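Local coordinates for protein transcriptional regulator, MarR family (Bacillus cereus, PDB 4XRF) that probably binds DNA and regulates transcription as a winged helix-turn-helix protein of the MarR family, at residues Lys40-Tyr45 with Val89-Thr94; Val66-Leu71 with Glu75-Tyr80; Phe36-Ile41 with Ser62-Met67. One frame throughout, in Å; residues are numbered along the deposited sequence.

In the fold
The three contacts lie close together in the winged helix-turn-helix part of the chain, with centres about 8 to 10 Å apart. Interactions 1 and 3 both start from helix 33-45 and share Lys-40 and Ile-41. Interactions 2 and 3 both use helix 61-73 and share Val-66 and Met-67. Interactions 1 and 2 meet in the antiparallel sheet, where strands 89-93 and 77-81 are neighbours. Along the chain, helix 33-45 comes first, then helix 61-73, strand 77-81 and strand 89-93. Leu-39 packs on Val-77, Leu-76 and Leu-93, so Leu-39 ties the helix to the wing strands by apolar packing in a module that probably binds DNA.

Interaction 1: Lys40-Tyr45 with Val89-Thr94; sequences KILDHY and VIIELT. With PO4 (phosphate ion), chain C.
Leu-42 and Asp-43 meet Ile-91 and Leu-93; the two rings of the helix end, His-44 and Tyr-45, take no part and partly overlap each other. One face of the Tyr-45 ring has CG of His-44 3.9 Å above its plane, displaced from the ring centre. CE1 of Tyr-45 in turn lies over one face of the His-44 imidazole, again near the rim. The His-44 ND1 atom is hydrogen-bonded to a glycerol.

The contact with strand 89-93 is made mainly by Leu-42. Its CG is anti to the carbonyl carbon (chi1 -62°), and the two methyls reach the strand at Ile-91. CD1 touches the branch methyl CG2 of Ile-91 at 3.8 Å. CD2 lies 3.5 Å from the backbone O of Ile-91. Leu-93 comes from the strand side. Its CD2 rests against the helix backbone, 3.5 Å from CA of Asp-43, and its CD1 lies near CB of Leu-42.

This is the first helix of the winged helix-turn-helix fold crossing the second strand of its wing hairpin. The two axes are nearly perpendicular, 87° apart, with a closest approach of 7.9 Å. Leu-42 also packs on Val-77 of the other wing strand, and Ile-91 on Leu-53 of helix 50-57.

No direct hydrogen bond joins the two segments. A water bridges them instead: it donates to O of Leu-42 at 3.1 Å and accepts from N of Leu-93 at 2.9 Å. Lys-40 points away from the strand. Its chain bends at chi3, and NZ donates to O4 of a phosphate ion at 3.0 Å. NZ also forms a salt bridge with Asp-5 of the second subunit.

Interaction 2: Val66-Leu71 with Glu75-Tyr80; sequences VMIDRL and ELVERY
The helix axis of 66-71 and the strand axis of 77-80 run 123° apart, and the turn between them is closed by a nearly straight bond from N of Leu-76 to O of Leu-71 (2.8 Å). Glu-75 has positive phi and ends the helix in a Schellman motif.

Around this turn the apolar side chains close up. CB of Leu-71 touches CG2 of Val-77 at 3.7 Å. CD1 of Leu-71 meets CD1 of Leu-76 at 4.1 Å, the two side chains crossing at about a right angle.

Helix 61-73 takes the place of the recognition helix in the winged helix-turn-helix fold, and strand 77-81 is the first strand of the wing. The second wing strand continues the packing, since Ile-68 and Arg-79 both touch Ile-91.

Farther along the strand, Arg-79 reaches to the helix, its chain bent at chi3. NH2 donates to OD1 of Asp-69 at 2.6 Å in a salt bridge, with OD1 close to the guanidinium plane. The carboxylate plane stands 88° from it, so a single oxygen takes the bond nearly along its C-O axis. NH1 adds a weak bond to the same OD1 at 3.2 Å. CG2 of Ile-68 lies obliquely against the guanidinium, 3.5 Å from NH1.

Interaction 3: Phe36-Ile41 with Ser62-Met67; sequences FYILKI and SAITVM. With PO4 (phosphate ion), chain C; SO4 (sulfate ion), chain K.
Here the first helix of the winged helix-turn-helix module packs on helix 61-73, which takes the place of the recognition helix. The contact is small and apolar, and one side chain carries it. Ile-38 points at helix 61-73. Its CG1 is anti to the carbonyl carbon (chi1 -72°) and chi2 is extended, which sends the terminal methyl CD1 toward that helix.

Met-67 meets this methyl with several atoms. SD lies 3.6 Å from CD1 of Ile-38, and CB of Met-67 is 3.9 Å from the same methyl. The thioether chain bends at chi3, and the two side chains pass at a slant. Ile-64, one turn earlier, brings its CD1 to 4.1 Å from CD1 of Ile-38. The CB of Ile-64 does not point at the first helix, but its CD1 swings over to it. No hydrogen bond joins the two segments. Met-57 of helix 50-57 touches both Tyr-37 and Ile-64.

About a quarter turn round helix 33-45 from Ile-38, Tyr-37 has anions at the edge of its ring. CE1 of Tyr-37 is 3.3 Å from O1 of a phosphate ion, in the ring plane. O4 of a sulfate ion also lies in the plane, and OH of Tyr-37 donates to it at 2.5 Å, a very short and therefore doubtful distance. The sulfate is also bound by Lys-56 and by Lys-6 of the second subunit. The branched and thioether side chains between the two helices form part of the buried helical core of a MarR-type winged helix domain.

Interaction 1: Lys40-Tyr45 with Val89-Thr94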
loop_
_atom_site.group_PDB
_atom_site.type_symbol
_atom_site.label_atom_id
_atom_site.label_comp_id
_atom_site.label_asym_id
_atom_site.label_seq_id
_atom_site.Cartn_x
_atom_site.Cartn_y
_atom_site.Cartn_z
ATOM N N LYS A 40 -2.215 -1.415 24.808
ATOM C CA LYS A 40 -1.347 -2.158 25.725
ATOM C C LYS A 40 -0.731 -1.262 26.795
ATOM O O LYS A 40 -0.648 -1.668 27.950
ATOM C CB LYS A 40 -0.226 -2.904 25.003
ATOM C CG LYS A 40 -0.690 -4.060 24.155
ATOM C CD LYS A 40 0.501 -4.826 23.579
ATOM C CE LYS A 40 1.182 -5.723 24.607
ATOM N NZ LYS A 40 2.222 -6.585 23.948
ATOM N N ILE A 41 -0.292 -0.059 26.413
ATOM C CA ILE A 41 0.234 0.910 27.392
ATOM C C ILE A 41 -0.821 1.237 28.458
ATOM O O ILE A 41 -0.531 1.212 29.653
ATOM C CB ILE A 41 0.734 2.212 26.726
ATOM C CG1 ILE A 41 1.876 1.906 25.747
ATOM C CG2 ILE A 41 1.176 3.226 27.787
ATOM C CD1 ILE A 41 2.327 3.112 24.945
ATOM N N LEU A 42 -2.043 1.524 28.016
ATOM C CA LEU A 42 -3.142 1.901 28.912
ATOM C C LEU A 42 -3.618 0.725 29.759
ATOM O O LEU A 42 -4.090 0.922 30.875
ATOM C CB LEU A 42 -4.316 2.482 28.114
ATOM C CG LEU A 42 -3.986 3.764 27.352
ATOM C CD1 LEU A 42 -5.113 4.109 26.401
ATOM C CD2 LEU A 42 -3.719 4.907 28.312
ATOM N N ASP A 43 -3.505 -0.489 29.213
ATOM C CA ASP A 43 -3.782 -1.703 29.976
ATOM C C ASP A 43 -2.736 -1.903 31.071
ATOM O O ASP A 43 -3.066 -2.339 32.174
ATOM C CB ASP A 43 -3.791 -2.926 29.069
ATOM C CG ASP A 43 -4.431 -4.142 29.726
ATOM O OD1 ASP A 43 -5.207 -3.984 30.690
ATOM O OD2 ASP A 43 -4.168 -5.273 29.262
ATOM N N HIS A 44 -1.482 -1.588 30.759
ATOM C CA HIS A 44 -0.387 -1.821 31.679
ATOM C C HIS A 44 -0.393 -0.772 32.797
ATOM O O HIS A 44 -0.465 -1.129 33.972
ATOM C CB HIS A 44 0.944 -1.869 30.916
ATOM C CG HIS A 44 2.153 -2.072 31.782
ATOM N ND1 HIS A 44 3.438 -1.959 31.293
ATOM C CD2 HIS A 44 2.278 -2.359 33.101
ATOM C CE1 HIS A 44 4.302 -2.173 32.271
ATOM N NE2 HIS A 44 3.624 -2.414 33.380
ATOM N N TYR A 45 -0.372 0.509 32.426
ATOM C CA TYR A 45 -0.235 1.598 33.387
ATOM C C TYR A 45 -1.560 2.230 33.815
ATOM O O TYR A 45 -1.567 3.121 34.655
ATOM C CB TYR A 45 0.677 2.679 32.816
ATOM C CG TYR A 45 2.103 2.228 32.597
ATOM C CD1 TYR A 45 3.016 2.160 33.666
ATOM C CD2 TYR A 45 2.554 1.895 31.330
ATOM C CE1 TYR A 45 4.330 1.754 33.465
ATOM C CE2 TYR A 45 3.863 1.488 31.120
ATOM C CZ TYR A 45 4.747 1.426 32.186
ATOM O OH TYR A 45 6.041 1.018 31.958
ATOM N N VAL A 89 -4.714 16.468 29.783
ATOM C CA VAL A 89 -5.568 15.562 29.000
ATOM C C VAL A 89 -5.211 14.124 29.373
ATOM O O VAL A 89 -4.063 13.686 29.178
ATOM C CB VAL A 89 -5.354 15.783 27.483
ATOM C CG1 VAL A 89 -6.257 14.870 26.647
ATOM C CG2 VAL A 89 -5.547 17.249 27.097
ATOM N N ILE A 90 -6.192 13.408 29.920
ATOM C CA ILE A 90 -6.017 12.026 30.343
ATOM C C ILE A 90 -6.750 11.049 29.404
ATOM O O ILE A 90 -7.921 11.263 29.055
ATOM C CB ILE A 90 -6.540 11.797 31.775
ATOM C CG1 ILE A 90 -6.007 12.854 32.751
ATOM C CG2 ILE A 90 -6.232 10.374 32.239
ATOM C CD1 ILE A 90 -4.517 12.818 32.977
ATOM N N ILE A 91 -6.051 9.975 29.024
ATOM C CA ILE A 91 -6.612 8.907 28.206
ATOM C C ILE A 91 -6.746 7.634 29.049
ATOM O O ILE A 91 -5.846 7.274 29.819
ATOM C CB ILE A 91 -5.762 8.621 26.937
ATOM C CG1 ILE A 91 -5.339 9.923 26.231
ATOM C CG2 ILE A 91 -6.490 7.671 25.987
ATOM C CD1 ILE A 91 -6.472 10.851 25.845
ATOM N N GLU A 92 -7.876 6.961 28.886
ATOM C CA GLU A 92 -8.225 5.819 29.702
ATOM C C GLU A 92 -8.899 4.746 28.853
ATOM O O GLU A 92 -9.747 5.055 28.031
ATOM C CB GLU A 92 -9.205 6.270 30.768
ATOM C CG GLU A 92 -9.524 5.201 31.780
ATOM C CD GLU A 92 -10.335 5.746 32.935
ATOM O OE1 GLU A 92 -11.561 5.958 32.771
ATOM O OE2 GLU A 92 -9.742 5.965 34.003
ATOM N N LEU A 93 -8.534 3.491 29.093
ATOM C CA LEU A 93 -9.162 2.336 28.450
ATOM C C LEU A 93 -10.628 2.229 28.893
ATOM O O LEU A 93 -10.933 2.414 30.074
ATOM C CB LEU A 93 -8.394 1.099 28.887
ATOM C CG LEU A 93 -8.015 -0.048 27.979
ATOM C CD1 LEU A 93 -7.480 0.402 26.621
ATOM C CD2 LEU A 93 -7.007 -0.900 28.739
ATOM N N THR A 94 -11.542 1.977 27.963
ATOM C CA THR A 94 -12.915 1.647 28.370
ATOM C C THR A 94 -13.016 0.138 28.625
ATOM O O THR A 94 -12.069 -0.608 28.350
ATOM C CB THR A 94 -13.976 2.091 27.334
ATOM O OG1 THR A 94 -13.729 1.440 26.084
ATOM C CG2 THR A 94 -13.944 3.602 27.129
HETATM P P PO4 C . 5.929 -5.497 23.685
HETATM O O1 PO4 C . 5.011 -4.645 24.524
HETATM O O2 PO4 C . 6.589 -4.646 22.634
HETATM O O3 PO4 C . 6.963 -6.138 24.595
HETATM O O4 PO4 C . 5.105 -6.561 23.003
HETATM O O HOH W 1 -6.592 2.789 31.104
#

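Interaction 2: Val66-Leu71 with Glu75-Tyr80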
loop_
_atom_site.group_PDB
_atom_site.type_symbol
_atom_site.label_atom_id
_atom_site.label_comp_id
_atom_site.label_asym_id
_atom_site.label_seq_id
_atom_site.Cartn_x
_atom_site.Cartn_y
_atom_site.Cartn_z
ATOM N N VAL A 66 -4.675 12.476 16.799
ATOM C CA VAL A 66 -5.390 11.770 15.719
ATOM C C VAL A 66 -5.631 10.301 16.071
ATOM O O VAL A 66 -6.739 9.789 15.873
ATOM C CB VAL A 66 -4.688 11.921 14.341
ATOM C CG1 VAL A 66 -5.522 11.293 13.219
ATOM C CG2 VAL A 66 -4.458 13.397 14.032
ATOM N N MET A 67 -4.606 9.632 16.603
ATOM C CA MET A 67 -4.717 8.217 16.984
ATOM C C MET A 67 -5.828 8.027 18.001
ATOM O O MET A 67 -6.708 7.165 17.853
ATOM C CB MET A 67 -3.388 7.686 17.546
ATOM C CG MET A 67 -2.483 7.059 16.494
ATOM S SD MET A 67 -0.768 6.709 17.007
ATOM C CE MET A 67 0.056 8.220 16.512
ATOM N N ILE A 68 -5.786 8.850 19.033
ATOM C CA ILE A 68 -6.788 8.813 20.078
ATOM C C ILE A 68 -8.203 9.130 19.567
ATOM O O ILE A 68 -9.153 8.439 19.951
ATOM C CB ILE A 68 -6.380 9.718 21.267
ATOM C CG1 ILE A 68 -5.163 9.088 21.970
ATOM C CG2 ILE A 68 -7.554 9.912 22.213
ATOM C CD1 ILE A 68 -4.328 10.117 22.704
ATOM N N ASP A 69 -8.343 10.138 18.701
ATOM C CA ASP A 69 -9.633 10.383 18.036
ATOM C C ASP A 69 -10.183 9.096 17.378
ATOM O O ASP A 69 -11.371 8.825 17.452
ATOM C CB ASP A 69 -9.518 11.449 16.947
ATOM C CG ASP A 69 -9.328 12.832 17.488
ATOM O OD1 ASP A 69 -9.581 13.064 18.700
ATOM O OD2 ASP A 69 -8.927 13.711 16.683
ATOM N N ARG A 70 -9.319 8.311 16.737
ATOM C CA ARG A 70 -9.778 7.068 16.075
ATOM C C ARG A 70 -10.187 5.982 17.080
ATOM O O ARG A 70 -11.155 5.251 16.848
ATOM C CB ARG A 70 -8.742 6.526 15.069
ATOM C CG ARG A 70 -8.324 7.503 13.974
ATOM C CD ARG A 70 -9.412 7.770 12.945
ATOM N NE ARG A 70 -10.431 8.732 13.379
ATOM C CZ ARG A 70 -10.304 10.065 13.347
ATOM N NH1 ARG A 70 -9.184 10.632 12.904
ATOM N NH2 ARG A 70 -11.298 10.844 13.769
ATOM N N LEU A 71 -9.453 5.885 18.188
ATOM C CA LEU A 71 -9.762 4.933 19.262
ATOM C C LEU A 71 -11.053 5.318 19.994
ATOM O O LEU A 71 -11.750 4.442 20.509
ATOM C CB LEU A 71 -8.598 4.847 20.259
ATOM C CG LEU A 71 -7.535 3.728 20.269
ATOM C CD1 LEU A 71 -7.677 2.680 19.172
ATOM C CD2 LEU A 71 -6.122 4.276 20.360
ATOM N N GLU A 75 -14.606 3.504 20.320
ATOM C CA GLU A 75 -15.112 3.473 21.704
ATOM C C GLU A 75 -14.198 2.664 22.623
ATOM O O GLU A 75 -14.655 2.045 23.590
ATOM C CB GLU A 75 -16.545 2.909 21.745
ATOM C CG GLU A 75 -17.627 3.933 21.432
ATOM C CD GLU A 75 -18.950 3.296 21.044
ATOM O OE1 GLU A 75 -19.150 2.085 21.296
ATOM O OE2 GLU A 75 -19.803 4.007 20.473
ATOM N N LEU A 76 -12.909 2.652 22.310
ATOM C CA LEU A 76 -11.981 1.793 23.033
ATOM C C LEU A 76 -11.278 2.524 24.178
ATOM O O LEU A 76 -10.786 1.890 25.109
ATOM C CB LEU A 76 -10.972 1.139 22.077
ATOM C CG LEU A 76 -11.556 0.277 20.942
ATOM C CD1 LEU A 76 -10.454 -0.235 20.014
ATOM C CD2 LEU A 76 -12.378 -0.889 21.495
ATOM N N VAL A 77 -11.203 3.846 24.073
ATOM C CA VAL A 77 -10.654 4.688 25.139
ATOM C C VAL A 77 -11.595 5.857 25.397
ATOM O O VAL A 77 -12.453 6.147 24.563
ATOM C CB VAL A 77 -9.244 5.248 24.795
ATOM C CG1 VAL A 77 -8.251 4.125 24.488
ATOM C CG2 VAL A 77 -9.302 6.252 23.647
ATOM N N GLU A 78 -11.434 6.502 26.555
ATOM C CA GLU A 78 -12.090 7.766 26.829
ATOM C C GLU A 78 -11.027 8.840 27.093
ATOM O O GLU A 78 -9.990 8.571 27.718
ATOM C CB GLU A 78 -13.045 7.617 28.016
ATOM C CG GLU A 78 -14.233 8.566 28.001
ATOM C CD GLU A 78 -15.524 7.865 28.386
ATOM O OE1 GLU A 78 -16.027 7.053 27.584
ATOM O OE2 GLU A 78 -16.037 8.120 29.492
ATOM N N ARG A 79 -11.275 10.040 26.578
ATOM C CA ARG A 79 -10.423 11.189 26.806
ATOM C C ARG A 79 -11.194 12.143 27.703
ATOM O O ARG A 79 -12.396 12.340 27.532
ATOM C CB ARG A 79 -10.078 11.889 25.492
ATOM C CG ARG A 79 -9.351 13.226 25.654
ATOM C CD ARG A 79 -8.676 13.618 24.347
ATOM N NE ARG A 79 -9.646 13.721 23.257
ATOM C CZ ARG A 79 -9.372 13.567 21.967
ATOM N NH1 ARG A 79 -8.139 13.268 21.550
ATOM N NH2 ARG A 79 -10.353 13.710 21.088
ATOM N N TYR A 80 -10.498 12.707 28.674
ATOM C CA TYR A 80 -11.071 13.751 29.488
ATOM C C TYR A 80 -9.974 14.694 29.971
ATOM O O TYR A 80 -8.776 14.389 29.891
ATOM C CB TYR A 80 -11.874 13.166 30.660
ATOM C CG TYR A 80 -11.025 12.455 31.683
ATOM C CD1 TYR A 80 -10.669 11.111 31.512
ATOM C CD2 TYR A 80 -10.582 13.123 32.822
ATOM C CE1 TYR A 80 -9.890 10.454 32.452
ATOM C CE2 TYR A 80 -9.801 12.484 33.768
ATOM C CZ TYR A 80 -9.462 11.150 33.580
ATOM O OH TYR A 80 -8.678 10.531 34.524
#

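Interaction 3: Phe36-Ile41 with Ser62-Met67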
loop_
_atom_site.group_PDB
_atom_site.type_symbol
_atom_site.label_atom_id
_atom_site.label_comp_id
_atom_site.label_asym_id
_atom_site.label_seq_id
_atom_site.Cartn_x
_atom_site.Cartn_y
_atom_site.Cartn_z
ATOM N N PHE A 36 -2.955 -0.748 18.710
ATOM C CA PHE A 36 -2.822 -1.894 19.601
ATOM C C PHE A 36 -1.826 -1.572 20.715
ATOM O O PHE A 36 -2.113 -1.808 21.883
ATOM C CB PHE A 36 -2.400 -3.162 18.829
ATOM C CG PHE A 36 -2.169 -4.371 19.707
ATOM C CD1 PHE A 36 -3.097 -4.753 20.678
ATOM C CD2 PHE A 36 -1.054 -5.180 19.511
ATOM C CE1 PHE A 36 -2.888 -5.873 21.470
ATOM C CE2 PHE A 36 -0.854 -6.327 20.287
ATOM C CZ PHE A 36 -1.767 -6.658 21.283
ATOM N N TYR A 37 -0.666 -1.032 20.345
ATOM C CA TYR A 37 0.350 -0.681 21.331
ATOM C C TYR A 37 -0.135 0.381 22.305
ATOM O O TYR A 37 0.127 0.286 23.495
ATOM C CB TYR A 37 1.682 -0.244 20.706
ATOM C CG TYR A 37 2.767 -0.362 21.738
ATOM C CD1 TYR A 37 3.210 -1.617 22.157
ATOM C CD2 TYR A 37 3.292 0.749 22.348
ATOM C CE1 TYR A 37 4.175 -1.738 23.151
ATOM C CE2 TYR A 37 4.258 0.633 23.327
ATOM C CZ TYR A 37 4.688 -0.615 23.719
ATOM O OH TYR A 37 5.652 -0.726 24.696
ATOM N N ILE A 38 -0.847 1.384 21.808
ATOM C CA ILE A 38 -1.505 2.336 22.702
ATOM C C ILE A 38 -2.374 1.641 23.756
ATOM O O ILE A 38 -2.231 1.909 24.954
ATOM C CB ILE A 38 -2.284 3.432 21.938
ATOM C CG1 ILE A 38 -1.282 4.410 21.289
ATOM C CG2 ILE A 38 -3.180 4.243 22.890
ATOM C CD1 ILE A 38 -1.866 5.262 20.169
ATOM N N LEU A 39 -3.277 0.770 23.318
ATOM C CA LEU A 39 -4.128 0.029 24.243
ATOM C C LEU A 39 -3.322 -0.813 25.252
ATOM O O LEU A 39 -3.721 -0.910 26.420
ATOM C CB LEU A 39 -5.129 -0.877 23.487
ATOM C CG LEU A 39 -6.154 -0.186 22.566
ATOM C CD1 LEU A 39 -7.118 -1.214 21.990
ATOM C CD2 LEU A 39 -6.930 0.906 23.298
ATOM N N LYS A 40 -2.215 -1.415 24.808
ATOM C CA LYS A 40 -1.347 -2.158 25.725
ATOM C C LYS A 40 -0.731 -1.262 26.795
ATOM O O LYS A 40 -0.648 -1.668 27.950
ATOM C CB LYS A 40 -0.226 -2.904 25.003
ATOM C CG LYS A 40 -0.690 -4.060 24.155
ATOM C CD LYS A 40 0.501 -4.826 23.579
ATOM C CE LYS A 40 1.182 -5.723 24.607
ATOM N NZ LYS A 40 2.222 -6.585 23.948
ATOM N N ILE A 41 -0.292 -0.059 26.413
ATOM C CA ILE A 41 0.234 0.910 27.392
ATOM C C ILE A 41 -0.821 1.237 28.458
ATOM O O ILE A 41 -0.531 1.212 29.653
ATOM C CB ILE A 41 0.734 2.212 26.726
ATOM C CG1 ILE A 41 1.876 1.906 25.747
ATOM C CG2 ILE A 41 1.176 3.226 27.787
ATOM C CD1 ILE A 41 2.327 3.112 24.945
ATOM N N SER A 62 0.417 16.122 18.641
ATOM C CA SER A 62 -0.554 16.231 17.542
ATOM C C SER A 62 -0.800 14.919 16.798
ATOM O O SER A 62 -1.887 14.702 16.260
ATOM C CB SER A 62 -0.095 17.293 16.532
ATOM O OG SER A 62 0.750 16.706 15.546
ATOM N N ALA A 63 0.216 14.057 16.749
ATOM C CA ALA A 63 0.093 12.759 16.116
ATOM C C ALA A 63 -0.720 11.819 17.002
ATOM O O ALA A 63 -1.549 11.051 16.515
ATOM C CB ALA A 63 1.467 12.178 15.819
ATOM N N ILE A 64 -0.503 11.897 18.311
ATOM C CA ILE A 64 -1.240 11.037 19.235
ATOM C C ILE A 64 -2.720 11.441 19.281
ATOM O O ILE A 64 -3.600 10.580 19.411
ATOM C CB ILE A 64 -0.577 10.993 20.634
ATOM C CG1 ILE A 64 -0.550 9.572 21.186
ATOM C CG2 ILE A 64 -1.296 11.868 21.622
ATOM C CD1 ILE A 64 0.422 8.642 20.501
ATOM N N THR A 65 -2.983 12.737 19.106
ATOM C CA THR A 65 -4.345 13.283 19.080
ATOM C C THR A 65 -5.194 12.584 18.019
ATOM O O THR A 65 -6.293 12.128 18.319
ATOM C CB THR A 65 -4.359 14.812 18.886
ATOM O OG1 THR A 65 -3.804 15.427 20.048
ATOM C CG2 THR A 65 -5.790 15.353 18.710
ATOM N N VAL A 66 -4.675 12.476 16.799
ATOM C CA VAL A 66 -5.390 11.770 15.719
ATOM C C VAL A 66 -5.631 10.301 16.071
ATOM O O VAL A 66 -6.739 9.789 15.873
ATOM C CB VAL A 66 -4.688 11.921 14.341
ATOM C CG1 VAL A 66 -5.522 11.293 13.219
ATOM C CG2 VAL A 66 -4.458 13.397 14.032
ATOM N N MET A 67 -4.606 9.632 16.603
ATOM C CA MET A 67 -4.717 8.217 16.984
ATOM C C MET A 67 -5.828 8.027 18.001
ATOM O O MET A 67 -6.708 7.165 17.853
ATOM C CB MET A 67 -3.388 7.686 17.546
ATOM C CG MET A 67 -2.483 7.059 16.494
ATOM S SD MET A 67 -0.768 6.709 17.007
ATOM C CE MET A 67 0.056 8.220 16.512
HETATM P P PO4 C . 5.929 -5.497 23.685
HETATM O O1 PO4 C . 5.011 -4.645 24.524
HETATM O O2 PO4 C . 6.589 -4.646 22.634
HETATM O O3 PO4 C . 6.963 -6.138 24.595
HETATM O O4 PO4 C . 5.105 -6.561 23.003
HETATM S S SO4 K . 6.332 1.299 27.468
HETATM O O1 SO4 K . 7.299 2.382 27.812
HETATM O O2 SO4 K . 5.047 1.569 28.165
HETATM O O3 SO4 K . 6.841 -0.016 27.933
HETATM O O4 SO4 K . 6.154 1.330 25.987
#